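Local coordinates for protein R.Ecl18kI (Enterobacter cloacae, PDB 2GB7) that recognises the double-stranded DNA sequence 5'-CCNGG-3' as a type II restriction endonuclease, flips nucleotides out of the helix, and cuts before the first C, at residues F[113-116]-F[117-121]; F[208-211]-F[212-215]; F[7-10]-F[11-15]; F[31-35]-F[36-40]. The protein carries 1 engineered substitution. All coordinates share one frame; numbering follows the deposited sequence.

Contact 1. Residues F[113-116]-F[117-121]; sequences TQSR and RSRAG. With nucleotides of chain B; nucleotides of chain A.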
loop_
_atom_site.group_PDB
_atom_site.type_symbol
_atom_site.label_atom_id
_atom_site.label_comp_id
_atom_site.label_asym_id
_atom_site.label_seq_id
_atom_site.Cartn_x
_atom_site.Cartn_y
_atom_site.Cartn_z
ATOM N N THR F 113 -10.026 2.403 -9.038
ATOM C CA THR F 113 -9.206 1.435 -8.293
ATOM C C THR F 113 -8.928 1.899 -6.876
ATOM O O THR F 113 -8.814 1.072 -5.946
ATOM C CB THR F 113 -7.873 1.026 -8.989
ATOM O OG1 THR F 113 -7.271 -0.064 -8.262
ATOM C CG2 THR F 113 -6.900 2.225 -9.157
ATOM N N GLN F 114 -8.826 3.211 -6.689
ATOM C CA GLN F 114 -8.600 3.710 -5.311
ATOM C C GLN F 114 -9.826 3.502 -4.427
ATOM O O GLN F 114 -9.717 3.174 -3.212
ATOM C CB GLN F 114 -8.200 5.175 -5.335
ATOM C CG GLN F 114 -6.914 5.441 -6.108
ATOM C CD GLN F 114 -5.672 4.950 -5.357
ATOM O OE1 GLN F 114 -5.463 3.739 -5.163
ATOM N NE2 GLN F 114 -4.864 5.894 -4.892
ATOM N N SER F 115 -10.996 3.668 -5.039
ATOM C CA SER F 115 -12.231 3.366 -4.335
ATOM C C SER F 115 -12.307 1.865 -4.044
ATOM O O SER F 115 -12.625 1.475 -2.928
ATOM C CB SER F 115 -13.435 3.820 -5.163
ATOM O OG SER F 115 -14.662 3.293 -4.663
ATOM N N ARG F 116 -12.057 1.028 -5.054
ATOM C CA ARG F 116 -12.024 -0.420 -4.865
ATOM C C ARG F 116 -11.122 -0.874 -3.720
ATOM O O ARG F 116 -11.501 -1.746 -2.922
ATOM C CB ARG F 116 -11.564 -1.115 -6.123
ATOM C CG ARG F 116 -12.557 -1.135 -7.267
ATOM C CD ARG F 116 -11.933 -1.968 -8.358
ATOM N NE ARG F 116 -12.850 -2.151 -9.489
ATOM C CZ ARG F 116 -12.772 -3.157 -10.346
ATOM N NH1 ARG F 116 -11.801 -4.051 -10.266
ATOM N NH2 ARG F 116 -13.662 -3.236 -11.337
ATOM N N ARG F 117 -9.922 -0.301 -3.633
ATOM C CA ARG F 117 -8.960 -0.676 -2.575
ATOM C C ARG F 117 -9.509 -0.319 -1.220
ATOM O O ARG F 117 -9.522 -1.165 -0.293
ATOM C CB ARG F 117 -7.618 0.009 -2.845
ATOM C CG ARG F 117 -6.883 -0.627 -4.021
ATOM C CD ARG F 117 -5.791 0.284 -4.553
ATOM N NE ARG F 117 -5.539 0.028 -5.971
ATOM C CZ ARG F 117 -4.359 -0.167 -6.569
ATOM N NH1 ARG F 117 -3.208 -0.147 -5.883
ATOM N NH2 ARG F 117 -4.350 -0.370 -7.890
ATOM N N SER F 118 -9.979 0.920 -1.080
ATOM C CA SER F 118 -10.536 1.380 0.185
ATOM C C SER F 118 -11.777 0.596 0.615
ATOM O O SER F 118 -11.871 0.113 1.770
ATOM C CB SER F 118 -10.864 2.865 0.133
ATOM O OG SER F 118 -11.250 3.219 1.451
ATOM N N ARG F 119 -12.681 0.428 -0.342
ATOM C CA ARG F 119 -13.900 -0.375 -0.165
ATOM C C ARG F 119 -13.615 -1.832 0.118
ATOM O O ARG F 119 -14.282 -2.401 0.976
ATOM C CB ARG F 119 -14.832 -0.260 -1.377
ATOM C CG ARG F 119 -15.397 1.162 -1.537
ATOM C CD ARG F 119 -16.353 1.262 -2.720
ATOM N NE ARG F 119 -17.410 0.301 -2.528
ATOM C CZ ARG F 119 -18.636 0.604 -2.128
ATOM N NH1 ARG F 119 -19.000 1.873 -1.981
ATOM N NH2 ARG F 119 -19.508 -0.375 -1.892
ATOM N N ALA F 120 -12.633 -2.438 -0.551
ATOM C CA ALA F 120 -12.347 -3.865 -0.318
ATOM C C ALA F 120 -11.971 -4.074 1.127
ATOM O O ALA F 120 -12.427 -5.018 1.766
ATOM C CB ALA F 120 -11.241 -4.386 -1.229
ATOM N N GLY F 121 -11.145 -3.183 1.657
ATOM C CA GLY F 121 -10.738 -3.341 3.087
ATOM C C GLY F 121 -11.906 -3.112 4.030
ATOM O O GLY F 121 -12.123 -3.887 4.995
ATOM P P DG B 6 -8.548 -3.237 -8.025
ATOM O OP1 DG B 6 -8.622 -2.023 -7.173
ATOM O OP2 DG B 6 -9.104 -3.197 -9.404
ATOM O "O5'" DG B 6 -7.032 -3.694 -8.164
ATOM C "C5'" DG B 6 -6.124 -3.615 -7.065
ATOM C "C4'" DG B 6 -4.759 -4.085 -7.509
ATOM O "O4'" DG B 6 -3.735 -3.710 -6.562
ATOM C "C3'" DG B 6 -4.622 -5.594 -7.693
ATOM O "O3'" DG B 6 -3.772 -5.828 -8.813
ATOM C "C2'" DG B 6 -3.911 -6.029 -6.425
ATOM C "C1'" DG B 6 -2.977 -4.859 -6.243
ATOM N N9 DG B 6 -2.394 -4.655 -4.926
ATOM C C8 DG B 6 -2.554 -5.402 -3.783
ATOM N N7 DG B 6 -1.850 -4.949 -2.778
ATOM C C5 DG B 6 -1.194 -3.838 -3.297
ATOM C C6 DG B 6 -0.276 -2.938 -2.693
ATOM O O6 DG B 6 0.171 -2.951 -1.542
ATOM N N1 DG B 6 0.132 -1.946 -3.584
ATOM C C2 DG B 6 -0.284 -1.838 -4.891
ATOM N N2 DG B 6 0.201 -0.806 -5.597
ATOM N N3 DG B 6 -1.120 -2.680 -5.464
ATOM C C4 DG B 6 -1.533 -3.644 -4.615
ATOM P P DG A 8 -10.830 10.289 -5.472
ATOM O OP1 DG A 8 -11.858 10.273 -6.551
ATOM O OP2 DG A 8 -10.619 11.525 -4.683
ATOM O "O5'" DG A 8 -11.190 9.087 -4.494
ATOM C "C5'" DG A 8 -11.215 7.757 -4.999
ATOM C "C4'" DG A 8 -11.579 6.783 -3.906
ATOM O "O4'" DG A 8 -10.485 6.652 -2.969
ATOM C "C3'" DG A 8 -12.803 7.167 -3.082
ATOM O "O3'" DG A 8 -13.554 5.984 -2.822
ATOM C "C2'" DG A 8 -12.204 7.732 -1.805
ATOM C "C1'" DG A 8 -10.943 6.899 -1.653
ATOM N N9 DG A 8 -9.852 7.536 -0.924
ATOM C C8 DG A 8 -9.224 8.716 -1.238
ATOM N N7 DG A 8 -8.247 9.009 -0.424
ATOM C C5 DG A 8 -8.233 7.964 0.489
ATOM C C6 DG A 8 -7.387 7.730 1.602
ATOM O O6 DG A 8 -6.444 8.421 2.011
ATOM N N1 DG A 8 -7.723 6.553 2.262
ATOM C C2 DG A 8 -8.746 5.710 1.900
ATOM N N2 DG A 8 -8.923 4.630 2.673
ATOM N N3 DG A 8 -9.538 5.915 0.859
ATOM C C4 DG A 8 -9.227 7.052 0.203
ATOM P P DG A 7 -3.792 11.171 -5.583
ATOM O OP1 DG A 7 -3.156 11.588 -6.866
ATOM O OP2 DG A 7 -3.519 11.947 -4.354
ATOM O "O5'" DG A 7 -5.367 11.090 -5.810
ATOM C "C5'" DG A 7 -5.893 10.283 -6.863
ATOM C "C4'" DG A 7 -7.095 9.498 -6.389
ATOM O "O4'" DG A 7 -6.685 8.494 -5.430
ATOM C "C3'" DG A 7 -8.198 10.307 -5.714
ATOM O "O3'" DG A 7 -9.462 9.781 -6.144
ATOM C "C2'" DG A 7 -7.930 10.088 -4.232
ATOM C "C1'" DG A 7 -7.353 8.681 -4.194
ATOM N N9 DG A 7 -6.380 8.438 -3.131
ATOM C C8 DG A 7 -5.363 9.272 -2.736
ATOM N N7 DG A 7 -4.636 8.777 -1.771
ATOM C C5 DG A 7 -5.206 7.538 -1.510
ATOM C C6 DG A 7 -4.843 6.540 -0.570
ATOM O O6 DG A 7 -3.905 6.547 0.231
ATOM N N1 DG A 7 -5.697 5.443 -0.630
ATOM C C2 DG A 7 -6.758 5.315 -1.494
ATOM N N2 DG A 7 -7.467 4.179 -1.394
ATOM N N3 DG A 7 -7.100 6.234 -2.386
ATOM C C4 DG A 7 -6.289 7.315 -2.335
#
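T113 to A120 form two turns of helix 102-134, and the backbone N of R117, S118, R119 and A120 each bond the carbonyl four residues back. T113 OG1 is the polar centre of the contact. It accepts from R117 NE at 2.9 Å and from R117 NH2 at 3.0 Å, a side-on grip in which OG1 lies in the guanidinium plane. It donates to OP1 of DG6 of chain B at 2.6 Å. With OG1 anti to the backbone N (chi1 -171°), the hydroxyl stands between arginine and phosphate. The sugar O4' of DG6 lies over one face of the R117 guanidinium. R116 NH1 reaches OP2 of the same phosphate at 3.0 Å, and its NH2 forms a salt bridge with E68.

Q114 serves the other strand. Its carbonyl O accepts from N2 of DG7 of chain A at 3.1 Å, while NE2 donates to DG7 O4' at 3.2 Å and to N3 of a further guanine. Q114 OE1 bonds R117 NH1 of the second subunit. S118 OG accepts from N2 of DG8 of chain A at 3.0 Å and also bonds a sugar. Guanine N2 amino groups are minor-groove donors, so this helix meets the DNA from that groove. With R117 taking the acceptor side of T113 OG1, the hydroxyl proton is left for the phosphate, and the two in-plane bonds probably restrain the guanidinium's rotation.

Contact 2. Residues F[208-211]-F[212-215]; sequences TLDD and SFSE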
loop_
_atom_site.group_PDB
_atom_site.type_symbol
_atom_site.label_atom_id
_atom_site.label_comp_id
_atom_site.label_asym_id
_atom_site.label_seq_id
_atom_site.Cartn_x
_atom_site.Cartn_y
_atom_site.Cartn_z
ATOM N N THR F 208 -6.949 -12.712 6.815
ATOM C CA THR F 208 -6.604 -12.379 5.406
ATOM C C THR F 208 -7.226 -13.344 4.437
ATOM O O THR F 208 -7.612 -14.432 4.825
ATOM C CB THR F 208 -5.044 -12.361 5.182
ATOM O OG1 THR F 208 -4.733 -11.807 3.891
ATOM C CG2 THR F 208 -4.458 -13.762 5.258
ATOM N N LEU F 209 -7.358 -12.917 3.176
ATOM C CA LEU F 209 -7.778 -13.803 2.106
ATOM C C LEU F 209 -6.614 -14.204 1.201
ATOM O O LEU F 209 -6.796 -14.967 0.250
ATOM C CB LEU F 209 -8.880 -13.116 1.282
ATOM C CG LEU F 209 -10.144 -12.899 2.109
ATOM C CD1 LEU F 209 -11.228 -12.204 1.345
ATOM C CD2 LEU F 209 -10.679 -14.219 2.708
ATOM N N ASP F 210 -5.427 -13.673 1.499
ATOM C CA ASP F 210 -4.222 -13.851 0.706
ATOM C C ASP F 210 -3.824 -15.316 0.654
ATOM O O ASP F 210 -3.795 -15.972 1.680
ATOM C CB ASP F 210 -3.079 -13.058 1.356
ATOM C CG ASP F 210 -1.934 -12.772 0.397
ATOM O OD1 ASP F 210 -1.493 -13.671 -0.340
ATOM O OD2 ASP F 210 -1.492 -11.633 0.359
ATOM N N ASP F 211 -3.518 -15.806 -0.544
ATOM C CA ASP F 211 -3.087 -17.192 -0.748
ATOM C C ASP F 211 -1.594 -17.348 -0.997
ATOM O O ASP F 211 -1.128 -18.427 -1.414
ATOM C CB ASP F 211 -3.865 -17.818 -1.937
ATOM C CG ASP F 211 -3.682 -17.051 -3.265
ATOM O OD1 ASP F 211 -2.815 -16.169 -3.382
ATOM O OD2 ASP F 211 -4.425 -17.341 -4.232
ATOM N N SER F 212 -0.834 -16.276 -0.794
ATOM C CA SER F 212 0.477 -16.240 -1.419
ATOM C C SER F 212 1.606 -15.897 -0.497
ATOM O O SER F 212 2.757 -15.849 -0.932
ATOM C CB SER F 212 0.492 -15.279 -2.632
ATOM O OG SER F 212 0.411 -13.937 -2.166
ATOM N N PHE F 213 1.304 -15.691 0.780
ATOM C CA PHE F 213 2.362 -15.300 1.717
ATOM C C PHE F 213 3.289 -16.477 2.040
ATOM O O PHE F 213 2.885 -17.645 2.000
ATOM C CB PHE F 213 1.766 -14.669 2.985
ATOM C CG PHE F 213 0.761 -15.541 3.684
ATOM C CD1 PHE F 213 1.172 -16.431 4.684
ATOM C CD2 PHE F 213 -0.589 -15.469 3.364
ATOM C CE1 PHE F 213 0.270 -17.223 5.342
ATOM C CE2 PHE F 213 -1.527 -16.290 4.028
ATOM C CZ PHE F 213 -1.096 -17.162 5.008
ATOM N N SER F 214 4.540 -16.155 2.338
ATOM C CA SER F 214 5.609 -17.138 2.499
ATOM C C SER F 214 5.782 -17.668 3.909
ATOM O O SER F 214 5.328 -17.049 4.886
ATOM C CB SER F 214 6.939 -16.515 2.086
ATOM O OG SER F 214 7.307 -15.498 2.998
ATOM N N GLU F 215 6.513 -18.780 4.015
ATOM C CA GLU F 215 6.892 -19.306 5.328
ATOM C C GLU F 215 7.727 -18.304 6.111
ATOM O O GLU F 215 7.558 -18.182 7.315
ATOM C CB GLU F 215 7.628 -20.657 5.230
ATOM C CG GLU F 215 7.998 -21.303 6.604
ATOM C CD GLU F 215 6.791 -21.614 7.515
ATOM O OE1 GLU F 215 5.631 -21.420 7.096
ATOM O OE2 GLU F 215 6.998 -22.060 8.672
#
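S212 holds D210 OD1 with two bonds. S212 OG donates to OD1 at 2.7 Å on its syn side, the side of the other carboxylate oxygen. S212 N donates to the same D210 OD1, also at 2.7 Å, and meets it nearly along the C-O axis. This second hydrogen bond is bent, with an N-H...O angle of 140°. S212 OG sits between its own backbone N and carbonyl carbon (chi1 71°), which puts the hydroxyl and the amide on one acceptor. A carboxylate that accepts from the backbone N two residues on makes an Asx turn. The second oxygen, D210 OD2, bonds the backbone N of L185, so both carboxylate oxygens have partners.

An ST turn lies just before it. T208 OG1 accepts from D210 N at 3.1 Å, and it also bonds the carbonyl of K182. The two turns follow each other in the loop that leaves strand 204-207 of the mixed sheet and enters helix 215-223. S214 is the N-cap of that helix, and its OG accepts from T217 N.

F213 packs back under this turn. The edge of its ring comes to the D210 carbonyl, with CE2 3.3 Å from D210 O, which also bonds N234. F213 CD2 lies 4.0 Å from D210 CB. The methyl T208 CG2 approaches F213 CE2 obliquely at 4.1 Å. Beyond these, F213 stacks with the ring of Y239 and touches L185 and V228, which places it against the neighbouring strand 226-230.

Contact 3. Residues F[7-10]-F[11-15]; sequences GEFK and TLISK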
loop_
_atom_site.group_PDB
_atom_site.type_symbol
_atom_site.label_atom_id
_atom_site.label_comp_id
_atom_site.label_asym_id
_atom_site.label_seq_id
_atom_site.Cartn_x
_atom_site.Cartn_y
_atom_site.Cartn_z
ATOM N N GLY F 7 -9.552 18.320 -14.074
ATOM C CA GLY F 7 -9.901 18.635 -12.678
ATOM C C GLY F 7 -11.404 18.679 -12.484
ATOM O O GLY F 7 -11.940 18.247 -11.469
ATOM N N GLU F 8 -12.099 19.203 -13.484
ATOM C CA GLU F 8 -13.553 19.243 -13.442
ATOM C C GLU F 8 -14.156 17.844 -13.466
ATOM O O GLU F 8 -15.137 17.586 -12.772
ATOM C CB GLU F 8 -14.090 20.101 -14.586
ATOM C CG GLU F 8 -13.947 21.581 -14.285
ATOM C CD GLU F 8 -13.842 22.445 -15.526
ATOM O OE1 GLU F 8 -14.387 22.066 -16.586
ATOM O OE2 GLU F 8 -13.209 23.517 -15.429
ATOM N N PHE F 9 -13.554 16.959 -14.262
ATOM C CA PHE F 9 -14.001 15.577 -14.402
ATOM C C PHE F 9 -13.801 14.848 -13.075
ATOM O O PHE F 9 -14.682 14.110 -12.630
ATOM C CB PHE F 9 -13.222 14.890 -15.529
ATOM C CG PHE F 9 -13.813 13.572 -15.995
ATOM C CD1 PHE F 9 -15.183 13.416 -16.175
ATOM C CD2 PHE F 9 -12.975 12.504 -16.310
ATOM C CE1 PHE F 9 -15.705 12.199 -16.634
ATOM C CE2 PHE F 9 -13.487 11.292 -16.757
ATOM C CZ PHE F 9 -14.850 11.142 -16.926
ATOM N N LYS F 10 -12.663 15.085 -12.427
ATOM C CA LYS F 10 -12.417 14.506 -11.095
ATOM C C LYS F 10 -13.479 14.931 -10.091
ATOM O O LYS F 10 -13.972 14.102 -9.296
ATOM C CB LYS F 10 -11.039 14.889 -10.564
ATOM C CG LYS F 10 -9.873 14.236 -11.281
ATOM C CD LYS F 10 -8.575 14.693 -10.657
ATOM C CE LYS F 10 -7.600 15.220 -11.694
ATOM N NZ LYS F 10 -6.356 15.768 -11.058
ATOM N N THR F 11 -13.839 16.213 -10.121
ATOM C CA THR F 11 -14.824 16.752 -9.188
ATOM C C THR F 11 -16.206 16.135 -9.408
ATOM O O THR F 11 -16.896 15.762 -8.447
ATOM C CB THR F 11 -14.865 18.285 -9.238
ATOM O OG1 THR F 11 -13.590 18.786 -8.811
ATOM C CG2 THR F 11 -15.946 18.838 -8.310
ATOM N N LEU F 12 -16.581 16.005 -10.675
ATOM C CA LEU F 12 -17.816 15.343 -11.045
ATOM C C LEU F 12 -17.817 13.867 -10.605
ATOM O O LEU F 12 -18.809 13.388 -10.065
ATOM C CB LEU F 12 -18.047 15.478 -12.555
ATOM C CG LEU F 12 -19.161 14.663 -13.210
ATOM C CD1 LEU F 12 -20.544 15.089 -12.729
ATOM C CD2 LEU F 12 -19.043 14.783 -14.719
ATOM N N ILE F 13 -16.704 13.168 -10.832
ATOM C CA ILE F 13 -16.606 11.731 -10.523
ATOM C C ILE F 13 -16.835 11.512 -9.023
ATOM O O ILE F 13 -17.596 10.636 -8.625
ATOM C CB ILE F 13 -15.238 11.115 -10.978
ATOM C CG1 ILE F 13 -15.118 11.046 -12.504
ATOM C CG2 ILE F 13 -15.035 9.705 -10.399
ATOM C CD1 ILE F 13 -13.697 10.812 -12.976
ATOM N N SER F 14 -16.200 12.353 -8.216
ATOM C CA SER F 14 -16.352 12.301 -6.759
ATOM C C SER F 14 -17.771 12.622 -6.301
ATOM O O SER F 14 -18.301 11.956 -5.412
ATOM C CB SER F 14 -15.358 13.255 -6.106
ATOM O OG SER F 14 -14.055 12.729 -6.218
ATOM N N LYS F 15 -18.385 13.625 -6.923
ATOM C CA LYS F 15 -19.759 14.009 -6.621
ATOM C C LYS F 15 -20.704 12.861 -6.944
ATOM O O LYS F 15 -21.561 12.503 -6.134
ATOM C CB LYS F 15 -20.142 15.271 -7.404
ATOM C CG LYS F 15 -21.516 15.861 -7.070
ATOM C CD LYS F 15 -21.763 17.103 -7.914
ATOM C CE LYS F 15 -23.232 17.523 -7.922
ATOM N NZ LYS F 15 -23.569 18.562 -6.891
#
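I13 reaches back one turn to F9, and its CB starts beside the F9 carbonyl, 3.5 Å from F9 O. CG1 comes closer, at 3.1 Å from the same F9 O. It is anti to its own carbonyl carbon (chi1 -69°), which sends the branch toward F9. The end methyl CD1 then lies over one face of the F9 ring. It makes a CH-pi contact 3.9 Å from the ring centroid and 15° off the normal. L12 CD2 sits near the ring plane at the edge, 4.3 Å from F9 CD1.

These side chains lie on one flank of helix 6-20. F9 and I13 pack on L108 of helix 102-134, and F9, L12 and I13 all touch M75 of helix 49-77. The contact therefore joins the N-terminal helix to two long helices.

The backbone bonds run from T11, L12, I13 and S14 to the carbonyls four residues earlier. T11 adds a side-chain bond on the exposed flank. T11 OG1 donates to G7 O at 3.2 Å, and T11 N reaches the same G7 O at 3.1 Å. The two donors come from opposite faces of the carbonyl plane. Further along, S14 packs on a DNA phosphate.

Contact 4. Residues F[31-35]-F[36-40]; sequences TFCDL and GYDQK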
loop_
_atom_site.group_PDB
_atom_site.type_symbol
_atom_site.label_atom_id
_atom_site.label_comp_id
_atom_site.label_asym_id
_atom_site.label_seq_id
_atom_site.Cartn_x
_atom_site.Cartn_y
_atom_site.Cartn_z
ATOM N N THR F 31 -26.307 -7.065 1.957
ATOM C CA THR F 31 -25.966 -8.399 1.476
ATOM C C THR F 31 -26.183 -9.411 2.595
ATOM O O THR F 31 -26.778 -10.460 2.381
ATOM C CB THR F 31 -24.526 -8.415 0.938
ATOM O OG1 THR F 31 -24.451 -7.493 -0.153
ATOM C CG2 THR F 31 -24.147 -9.793 0.427
ATOM N N PHE F 32 -25.706 -9.074 3.788
ATOM C CA PHE F 32 -25.957 -9.878 5.003
ATOM C C PHE F 32 -27.430 -10.251 5.170
ATOM O O PHE F 32 -27.764 -11.414 5.371
ATOM C CB PHE F 32 -25.470 -9.099 6.212
ATOM C CG PHE F 32 -25.505 -9.877 7.531
ATOM C CD1 PHE F 32 -24.430 -10.683 7.889
ATOM C CD2 PHE F 32 -26.546 -9.694 8.443
ATOM C CE1 PHE F 32 -24.384 -11.337 9.165
ATOM C CE2 PHE F 32 -26.542 -10.365 9.692
ATOM C CZ PHE F 32 -25.455 -11.181 10.047
ATOM N N CYS F 33 -28.300 -9.260 5.073
ATOM C CA CYS F 33 -29.731 -9.483 5.173
ATOM C C CYS F 33 -30.319 -10.204 3.949
ATOM O O CYS F 33 -31.181 -11.087 4.116
ATOM C CB CYS F 33 -30.435 -8.157 5.433
ATOM S SG CYS F 33 -29.964 -7.432 7.012
ATOM N N ASP F 34 -29.849 -9.851 2.749
ATOM C CA ASP F 34 -30.352 -10.467 1.509
ATOM C C ASP F 34 -30.091 -11.958 1.489
ATOM O O ASP F 34 -30.904 -12.727 0.992
ATOM C CB ASP F 34 -29.717 -9.854 0.257
ATOM C CG ASP F 34 -30.300 -8.501 -0.115
ATOM O OD1 ASP F 34 -31.328 -8.086 0.451
ATOM O OD2 ASP F 34 -29.709 -7.846 -1.005
ATOM N N LEU F 35 -28.951 -12.371 2.035
ATOM C CA LEU F 35 -28.594 -13.785 2.071
ATOM C C LEU F 35 -29.167 -14.554 3.269
ATOM O O LEU F 35 -28.914 -15.759 3.412
ATOM C CB LEU F 35 -27.074 -13.938 2.007
ATOM C CG LEU F 35 -26.371 -13.448 0.732
ATOM C CD1 LEU F 35 -24.858 -13.493 0.942
ATOM C CD2 LEU F 35 -26.766 -14.246 -0.517
ATOM N N GLY F 36 -29.909 -13.855 4.131
ATOM C CA GLY F 36 -30.599 -14.462 5.283
ATOM C C GLY F 36 -29.761 -14.634 6.535
ATOM O O GLY F 36 -30.225 -15.239 7.506
ATOM N N TYR F 37 -28.554 -14.066 6.543
ATOM C CA TYR F 37 -27.658 -14.279 7.689
ATOM C C TYR F 37 -28.151 -13.616 8.945
ATOM O O TYR F 37 -27.729 -13.977 10.048
ATOM C CB TYR F 37 -26.232 -13.810 7.377
ATOM C CG TYR F 37 -25.573 -14.665 6.339
ATOM C CD1 TYR F 37 -25.412 -16.028 6.548
ATOM C CD2 TYR F 37 -25.064 -14.107 5.164
ATOM C CE1 TYR F 37 -24.811 -16.828 5.594
ATOM C CE2 TYR F 37 -24.431 -14.898 4.228
ATOM C CZ TYR F 37 -24.317 -16.253 4.445
ATOM O OH TYR F 37 -23.709 -17.044 3.502
ATOM N N ASP F 38 -29.036 -12.640 8.778
ATOM C CA ASP F 38 -29.616 -11.932 9.903
ATOM C C ASP F 38 -30.616 -12.782 10.676
ATOM O O ASP F 38 -31.190 -12.314 11.644
ATOM C CB ASP F 38 -30.239 -10.600 9.472
ATOM C CG ASP F 38 -31.440 -10.770 8.527
ATOM O OD1 ASP F 38 -31.493 -11.726 7.723
ATOM O OD2 ASP F 38 -32.343 -9.918 8.615
ATOM N N GLN F 39 -30.846 -14.009 10.215
ATOM C CA GLN F 39 -31.762 -14.905 10.911
ATOM C C GLN F 39 -31.094 -16.157 11.471
ATOM O O GLN F 39 -31.742 -16.988 12.121
ATOM C CB GLN F 39 -32.946 -15.255 10.008
ATOM C CG GLN F 39 -33.965 -14.111 9.883
ATOM C CD GLN F 39 -34.358 -13.530 11.254
ATOM O OE1 GLN F 39 -34.110 -12.353 11.538
ATOM N NE2 GLN F 39 -34.957 -14.358 12.103
ATOM N N LYS F 40 -29.792 -16.270 11.237
ATOM C CA LYS F 40 -29.009 -17.422 11.692
ATOM C C LYS F 40 -28.608 -17.251 13.131
ATOM O O LYS F 40 -28.327 -16.134 13.583
ATOM C CB LYS F 40 -27.746 -17.583 10.836
ATOM C CG LYS F 40 -28.035 -17.853 9.329
ATOM C CD LYS F 40 -28.681 -19.233 9.183
ATOM C CE LYS F 40 -28.619 -19.741 7.766
ATOM N NZ LYS F 40 -27.200 -19.836 7.338
HETATM O O HOH W 1 -33.451 -12.461 6.122
#
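F32 and Y37 meet across a Schellman motif that ends helix 24-34. G36 is the first residue to leave helical backbone angles, with a positive phi of 85°.

Two backbone bonds close the motif. Y37 N donates to F32 O at 3.0 Å, with a C=O...N angle of 166°. G36 N donates to C33 O, also at 3.0 Å, but it comes from above the carbonyl plane. The chain then runs into the 3-10 segment 37-39.

Apolar packing fills the inside of the turn. Y37 CB lies over one face of the F32 ring, 3.7 Å from its centroid, a CH-pi contact. F32 CG is anti to the backbone N (chi1 -173°), which carries the ring past the helix end to the residues beyond. The backbone of D38 also reaches this ring, with its CA 3.5 Å from F32 CE2. L35 and Y37 lie side by side and point the same way. L35 CB and CD1 both touch Y37 CE2.

Ring contacts continue outside. F32 meets Y291 edge-to-face, and Y37 meets Y52 of helix 49-77 in the same manner. F45 of helix 42-47 packs on both F32 and Y37. The helix end is thus built into an aromatic cluster shared with its neighbours.

On the flank of C33, D38 OD2 merely packs near C33 SG, at 3.8 Å; the polar link is through water. A water donates to D38 OD1 at 2.6 Å and makes a weak second bond, at 3.3 Å, to C33 O.

Contact 1 is the DNA-reading part of the set, and the other three lie around it without touching it. Contact 3 has its centre about 18 Å from that of contact 1. Its helix packs on helix 102-134, the same helix that carries contact 1, and its nearest atom is about 3 Å from the DNA. Contact 2 is about 19 Å from contact 1 between centres and belongs to the sheet region of the PDDEXK nuclease fold; its nearest atom is about 7 Å from the DNA. Contact 4 is set further back, its nearest atom about 10 Å from the DNA. R119 of contact 1 touches L27 of helix 24-34, the helix that contact 4 ends.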